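Local coordinates for protein mannan endo-1,4-beta-mannosidase (PDB 4OOU) that hydrolyses internal beta-1,4-mannosidic linkages in the backbones of mannans, galactomannans and glucomannans, releasing short manno-oligosaccharides, at residues A[178-183]-A[278-283]; A[243-248]-A[291-296]. One frame throughout, in Å; residues are numbered along the deposited sequence.

Contact 1: A[178-183]-A[278-283]; sequences VLNEPE and QMHTYS
Glu-181 OE2 is held by two groups. ND1 of His-280 donates to OE2 of Glu-181 at 2.7 Å, and the bond is nearly straight, 171° at the hydrogen. The amine N of a Tris molecule, probably from the crystallisation liquor, also hydrogen-bonds to this oxygen. The histidine bond uses the anti lone pair of OE2, and OE2 itself lies almost in the plane of the imidazole. The carboxylate is turned 39° from that plane. On the far side of the ring, NE2 of His-280 donates to OE1 of Gln-278 at 2.8 Å, a more bent bond. The two acceptors fix the rotation of the imidazole. The first torsion of His-280, -61°, sets the ring beside its own backbone N and aims it at the loop of Glu-181.

Asn-180 OD1 reaches the ring edge between the two nitrogens, 3.1 Å from CE1 of His-280. The stronger partner of OD1 is Arg-81, and ND2 of Asn-180 binds the same Tris. His-280 also touches Glu-312, the probable nucleophile.

Glu-181 is the likely proton donor/acceptor, and Asn-180 binds substrate. The Asn-Glu pair at the end of a barrel strand is a signature of family 5 glycoside hydrolases. Here His-280 probably helps to position the acid/base carboxylate.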
loop_
_atom_site.group_PDB
_atom_site.type_symbol
_atom_site.label_atom_id
_atom_site.label_comp_id
_atom_site.label_asym_id
_atom_site.label_seq_id
_atom_site.Cartn_x
_atom_site.Cartn_y
_atom_site.Cartn_z
ATOM N N VAL A 178 3.002 -1.914 4.962
ATOM C CA VAL A 178 3.875 -1.567 6.061
ATOM C C VAL A 178 4.370 -0.171 5.927
ATOM O O VAL A 178 4.315 0.609 6.868
ATOM C CB VAL A 178 5.113 -2.476 6.130
ATOM C CG1 VAL A 178 5.901 -2.156 7.385
ATOM C CG2 VAL A 178 4.695 -3.924 6.126
ATOM N N LEU A 179 4.895 0.140 4.754
ATOM C CA LEU A 179 5.621 1.391 4.591
ATOM C C LEU A 179 5.462 1.854 3.153
ATOM O O LEU A 179 5.515 1.047 2.229
ATOM C CB LEU A 179 7.072 1.163 4.954
ATOM C CG LEU A 179 8.001 2.376 4.934
ATOM C CD1 LEU A 179 7.614 3.417 5.987
ATOM C CD2 LEU A 179 9.438 1.916 5.132
ATOM N N ASN A 180 5.203 3.145 2.974
ATOM C CA ASN A 180 4.957 3.715 1.651
ATOM C C ASN A 180 6.250 4.392 1.169
ATOM O O ASN A 180 6.866 5.167 1.926
ATOM C CB ASN A 180 3.833 4.752 1.722
ATOM C CG ASN A 180 3.761 5.641 0.463
ATOM O OD1 ASN A 180 3.188 5.236 -0.555
ATOM N ND2 ASN A 180 4.354 6.836 0.522
ATOM N N GLU A 181 6.648 4.118 -0.067
ATOM C CA GLU A 181 7.862 4.714 -0.648
ATOM C C GLU A 181 9.068 4.725 0.327
ATOM O O GLU A 181 9.574 5.773 0.738
ATOM C CB GLU A 181 7.556 6.108 -1.253
ATOM C CG GLU A 181 6.388 6.043 -2.247
ATOM C CD GLU A 181 6.288 7.220 -3.221
ATOM O OE1 GLU A 181 6.927 8.300 -3.008
ATOM O OE2 GLU A 181 5.537 7.047 -4.226
ATOM N N PRO A 182 9.513 3.533 0.718
ATOM C CA PRO A 182 10.650 3.427 1.623
ATOM C C PRO A 182 11.883 4.125 1.079
ATOM O O PRO A 182 12.776 4.442 1.843
ATOM C CB PRO A 182 10.914 1.917 1.673
ATOM C CG PRO A 182 9.615 1.280 1.301
ATOM C CD PRO A 182 8.963 2.220 0.337
ATOM N N GLU A 183 11.923 4.335 -0.232
ATOM C CA GLU A 183 13.084 4.925 -0.931
ATOM C C GLU A 183 13.239 6.406 -0.654
ATOM O O GLU A 183 14.303 6.993 -0.940
ATOM C CB GLU A 183 12.984 4.731 -2.456
ATOM C CG GLU A 183 12.889 3.272 -2.882
ATOM C CD GLU A 183 11.484 2.691 -2.733
ATOM O OE1 GLU A 183 10.502 3.461 -2.955
ATOM O OE2 GLU A 183 11.386 1.472 -2.405
ATOM N N GLN A 278 4.150 -3.923 -5.479
ATOM C CA GLN A 278 3.433 -2.692 -5.721
ATOM C C GLN A 278 4.402 -1.636 -6.166
ATOM O O GLN A 278 5.309 -1.248 -5.419
ATOM C CB GLN A 278 2.737 -2.227 -4.454
ATOM C CG GLN A 278 1.662 -1.146 -4.632
ATOM C CD GLN A 278 1.346 -0.396 -3.348
ATOM O OE1 GLN A 278 1.241 0.848 -3.356
ATOM N NE2 GLN A 278 1.216 -1.131 -2.233
ATOM N N MET A 279 4.221 -1.174 -7.394
ATOM C CA MET A 279 4.990 -0.044 -7.877
ATOM C C MET A 279 4.083 1.173 -7.981
ATOM O O MET A 279 2.868 1.049 -8.128
ATOM C CB MET A 279 5.604 -0.390 -9.218
ATOM C CG MET A 279 6.547 -1.586 -9.187
ATOM S SD MET A 279 6.808 -2.320 -10.815
ATOM C CE MET A 279 7.946 -3.637 -10.391
ATOM N N HIS A 280 4.669 2.341 -7.817
ATOM C CA HIS A 280 3.983 3.605 -8.087
ATOM C C HIS A 280 4.601 4.203 -9.318
ATOM O O HIS A 280 5.738 3.963 -9.538
ATOM C CB HIS A 280 4.218 4.591 -6.959
ATOM C CG HIS A 280 3.708 4.132 -5.642
ATOM N ND1 HIS A 280 4.058 4.743 -4.464
ATOM C CD2 HIS A 280 2.884 3.118 -5.313
ATOM C CE1 HIS A 280 3.447 4.143 -3.464
ATOM N NE2 HIS A 280 2.734 3.146 -3.953
ATOM N N THR A 281 3.894 5.019 -10.100
ATOM C CA THR A 281 4.502 5.515 -11.329
ATOM C C THR A 281 3.987 6.881 -11.788
ATOM O O THR A 281 2.779 7.130 -11.863
ATOM C CB THR A 281 4.415 4.449 -12.453
ATOM O OG1 THR A 281 5.345 4.765 -13.505
ATOM C CG2 THR A 281 3.009 4.335 -12.978
ATOM N N TYR A 282 4.950 7.747 -12.091
ATOM C CA TYR A 282 4.716 9.109 -12.487
ATOM C C TYR A 282 5.743 9.539 -13.578
ATOM O O TYR A 282 6.952 9.289 -13.469
ATOM C CB TYR A 282 4.844 10.019 -11.245
ATOM C CG TYR A 282 3.882 9.732 -10.094
ATOM C CD1 TYR A 282 2.609 10.268 -10.071
ATOM C CD2 TYR A 282 4.267 8.961 -9.015
ATOM C CE1 TYR A 282 1.736 10.016 -9.024
ATOM C CE2 TYR A 282 3.391 8.701 -7.960
ATOM C CZ TYR A 282 2.123 9.229 -7.977
ATOM O OH TYR A 282 1.254 8.974 -6.934
ATOM N N SER A 283 5.268 10.204 -14.625
ATOM C CA SER A 283 6.156 10.771 -15.637
ATOM C C SER A 283 6.950 11.972 -15.105
ATOM O O SER A 283 6.585 12.573 -14.097
ATOM C CB SER A 283 5.332 11.193 -16.863
ATOM O OG SER A 283 4.370 12.192 -16.576
#

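Contact 2: A[243-248]-A[291-296]; sequences WSELTQ and NAPFKV
Glu-245 lies against Ala-292 and Pro-293 with one side of its carboxylate. OE1 of Glu-245 is 3.5 Å from CB of Ala-292 and 3.8 Å from CD of Pro-293. CD of Glu-245 is 3.7 Å from CA of Ala-292. These touches are van der Waals contacts. Further back along the side chain, CG of Glu-245 meets the carbonyl O of Asn-291 at 3.6 Å. The side chain is bent at chi2, -87°. OE1 of Glu-245 receives a weak bond of 3.2 Å from OG of Ser-244.

The OE2 side is the wetter one, joined to Asn-291 through a water instead of by direct packing. OE2 of Glu-245 accepts a bond of 2.6 Å from the water O. The same water O accepts from the backbone N of Asn-291 at 2.8 Å, so it bridges the two segments. Asn-289, just before the second segment, also donates its side-chain amide to OE2. This oxygen therefore has at least two donors, while OE1 has the weak serine bond and apolar neighbours.

Behind the contact, Ala-292 and Pro-293 rest on Thr-281 of strand 277-281, and Pro-293 also touches Ile-310 of strand 308-313. Trp-243, at the start of the first segment, binds substrate and meets the Trp-208 ring. The arrangement is a packing of two loops that follow successive beta strands at the catalytic end of a TIM barrel.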
loop_
_atom_site.group_PDB
_atom_site.type_symbol
_atom_site.label_atom_id
_atom_site.label_comp_id
_atom_site.label_asym_id
_atom_site.label_seq_id
_atom_site.Cartn_x
_atom_site.Cartn_y
_atom_site.Cartn_z
ATOM N N TRP A 243 8.346 3.618 -4.675
ATOM C CA TRP A 243 8.141 4.863 -5.422
ATOM C C TRP A 243 8.206 4.692 -6.926
ATOM O O TRP A 243 7.665 5.509 -7.631
ATOM C CB TRP A 243 9.086 5.960 -4.921
ATOM C CG TRP A 243 10.119 6.525 -5.805
ATOM C CD1 TRP A 243 10.112 7.784 -6.380
ATOM C CD2 TRP A 243 11.401 5.964 -6.091
ATOM N NE1 TRP A 243 11.310 8.008 -7.039
ATOM C CE2 TRP A 243 12.116 6.915 -6.872
ATOM C CE3 TRP A 243 12.017 4.754 -5.773
ATOM C CZ2 TRP A 243 13.396 6.679 -7.345
ATOM C CZ3 TRP A 243 13.300 4.516 -6.260
ATOM C CH2 TRP A 243 13.973 5.483 -7.043
ATOM N N SER A 244 8.808 3.592 -7.388
ATOM C CA SER A 244 9.144 3.372 -8.801
ATOM C C SER A 244 9.314 1.900 -9.055
ATOM O O SER A 244 9.568 1.141 -8.130
ATOM C CB SER A 244 10.508 3.986 -9.069
ATOM O OG SER A 244 10.769 4.015 -10.436
ATOM N N GLU A 245 9.233 1.512 -10.321
ATOM C CA GLU A 245 9.596 0.156 -10.780
ATOM C C GLU A 245 10.999 -0.327 -10.337
ATOM O O GLU A 245 11.178 -1.532 -10.076
ATOM C CB GLU A 245 9.479 0.102 -12.311
ATOM C CG GLU A 245 10.525 0.921 -13.085
ATOM C CD GLU A 245 10.182 2.383 -13.324
ATOM O OE1 GLU A 245 9.095 2.886 -12.940
ATOM O OE2 GLU A 245 11.053 3.057 -13.922
ATOM N N LEU A 246 11.947 0.633 -10.229
ATOM C CA LEU A 246 13.407 0.415 -10.016
ATOM C C LEU A 246 13.847 -0.532 -8.911
ATOM O O LEU A 246 15.013 -0.997 -8.871
ATOM C CB LEU A 246 14.082 1.755 -9.707
ATOM C CG LEU A 246 14.577 2.697 -10.821
ATOM C CD1 LEU A 246 14.198 2.321 -12.242
ATOM C CD2 LEU A 246 14.111 4.116 -10.538
ATOM N N THR A 247 12.922 -0.807 -8.010
ATOM C CA THR A 247 13.263 -1.452 -6.781
ATOM C C THR A 247 12.371 -2.659 -6.523
ATOM O O THR A 247 12.451 -3.291 -5.466
ATOM C CB THR A 247 13.225 -0.383 -5.689
ATOM O OG1 THR A 247 13.962 -0.821 -4.565
ATOM C CG2 THR A 247 11.864 -0.090 -5.276
ATOM N N GLN A 248 11.541 -3.026 -7.496
ATOM C CA GLN A 248 10.685 -4.204 -7.327
ATOM C C GLN A 248 10.664 -5.118 -8.557
ATOM O O GLN A 248 9.735 -5.913 -8.762
ATOM C CB GLN A 248 9.271 -3.813 -6.845
ATOM C CG GLN A 248 9.185 -3.669 -5.321
ATOM C CD GLN A 248 7.773 -3.500 -4.808
ATOM O OE1 GLN A 248 6.836 -4.089 -5.339
ATOM N NE2 GLN A 248 7.611 -2.699 -3.761
ATOM N N ASN A 291 11.298 1.725 -18.513
ATOM C CA ASN A 291 10.622 0.459 -18.317
ATOM C C ASN A 291 9.631 0.588 -17.173
ATOM O O ASN A 291 9.481 -0.315 -16.355
ATOM C CB ASN A 291 11.653 -0.631 -18.064
ATOM C CG ASN A 291 12.761 -0.625 -19.110
ATOM O OD1 ASN A 291 12.488 -0.677 -20.319
ATOM N ND2 ASN A 291 14.022 -0.550 -18.651
ATOM N N ALA A 292 8.959 1.735 -17.145
ATOM C CA ALA A 292 7.920 2.008 -16.183
ATOM C C ALA A 292 6.671 1.237 -16.581
ATOM O O ALA A 292 6.565 0.738 -17.700
ATOM C CB ALA A 292 7.654 3.505 -16.080
ATOM N N PRO A 293 5.747 1.077 -15.658
ATOM C CA PRO A 293 4.657 0.123 -15.867
ATOM C C PRO A 293 3.760 0.320 -17.097
ATOM O O PRO A 293 3.364 -0.682 -17.711
ATOM C CB PRO A 293 3.827 0.276 -14.592
ATOM C CG PRO A 293 4.849 0.539 -13.579
ATOM C CD PRO A 293 5.869 1.439 -14.247
ATOM N N PHE A 294 3.425 1.581 -17.423
ATOM C CA PHE A 294 2.578 1.885 -18.577
ATOM C C PHE A 294 3.416 1.927 -19.844
ATOM O O PHE A 294 2.867 2.076 -20.929
ATOM C CB PHE A 294 1.777 3.188 -18.402
ATOM C CG PHE A 294 0.705 3.099 -17.351
ATOM C CD1 PHE A 294 -0.430 2.348 -17.570
ATOM C CD2 PHE A 294 0.846 3.747 -16.116
ATOM C CE1 PHE A 294 -1.416 2.237 -16.574
ATOM C CE2 PHE A 294 -0.127 3.638 -15.120
ATOM C CZ PHE A 294 -1.266 2.881 -15.348
ATOM N N LYS A 295 4.731 1.743 -19.716
ATOM C CA LYS A 295 5.590 1.505 -20.888
ATOM C C LYS A 295 5.677 0.031 -21.264
ATOM O O LYS A 295 6.097 -0.297 -22.352
ATOM C CB LYS A 295 7.002 2.054 -20.659
ATOM C CG LYS A 295 7.148 3.520 -21.002
ATOM C CD LYS A 295 7.126 3.715 -22.521
ATOM C CE LYS A 295 7.856 4.971 -22.989
ATOM N NZ LYS A 295 9.331 4.830 -22.846
ATOM N N VAL A 296 5.233 -0.859 -20.392
ATOM C CA VAL A 296 5.728 -2.214 -20.422
ATOM C C VAL A 296 4.635 -3.236 -19.994
ATOM O O VAL A 296 3.472 -2.883 -19.890
ATOM C CB VAL A 296 7.005 -2.203 -19.555
ATOM C CG1 VAL A 296 6.772 -2.779 -18.162
ATOM C CG2 VAL A 296 8.153 -2.881 -20.269
HETATM O O HOH W 1 12.379 2.293 -16.031
#

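Overall arrangement
Both contacts lie at the end of the TIM barrel that carries the active site, with centres about 10 Å apart. Contact 1 is the deeper, its centre about 8 Å from the centre of the chain; that of contact 2 is about 16 Å from it. Their segments alternate along the chain: 178-183, 243-248, 278-283, 291-296. Strand 277-281 carries the second segment of contact 1, and Ala-292 and Pro-293 of contact 2 pack on its Thr-281. Direct bonds join the contacts. Glu-183 OE1 probably accepts from the backbone N of Trp-243, and Gln-248 OE1 from that of Gln-278. The catalytic core of contact 1 is thus tied to the outer loops of contact 2, and both carry substrate-binding residues.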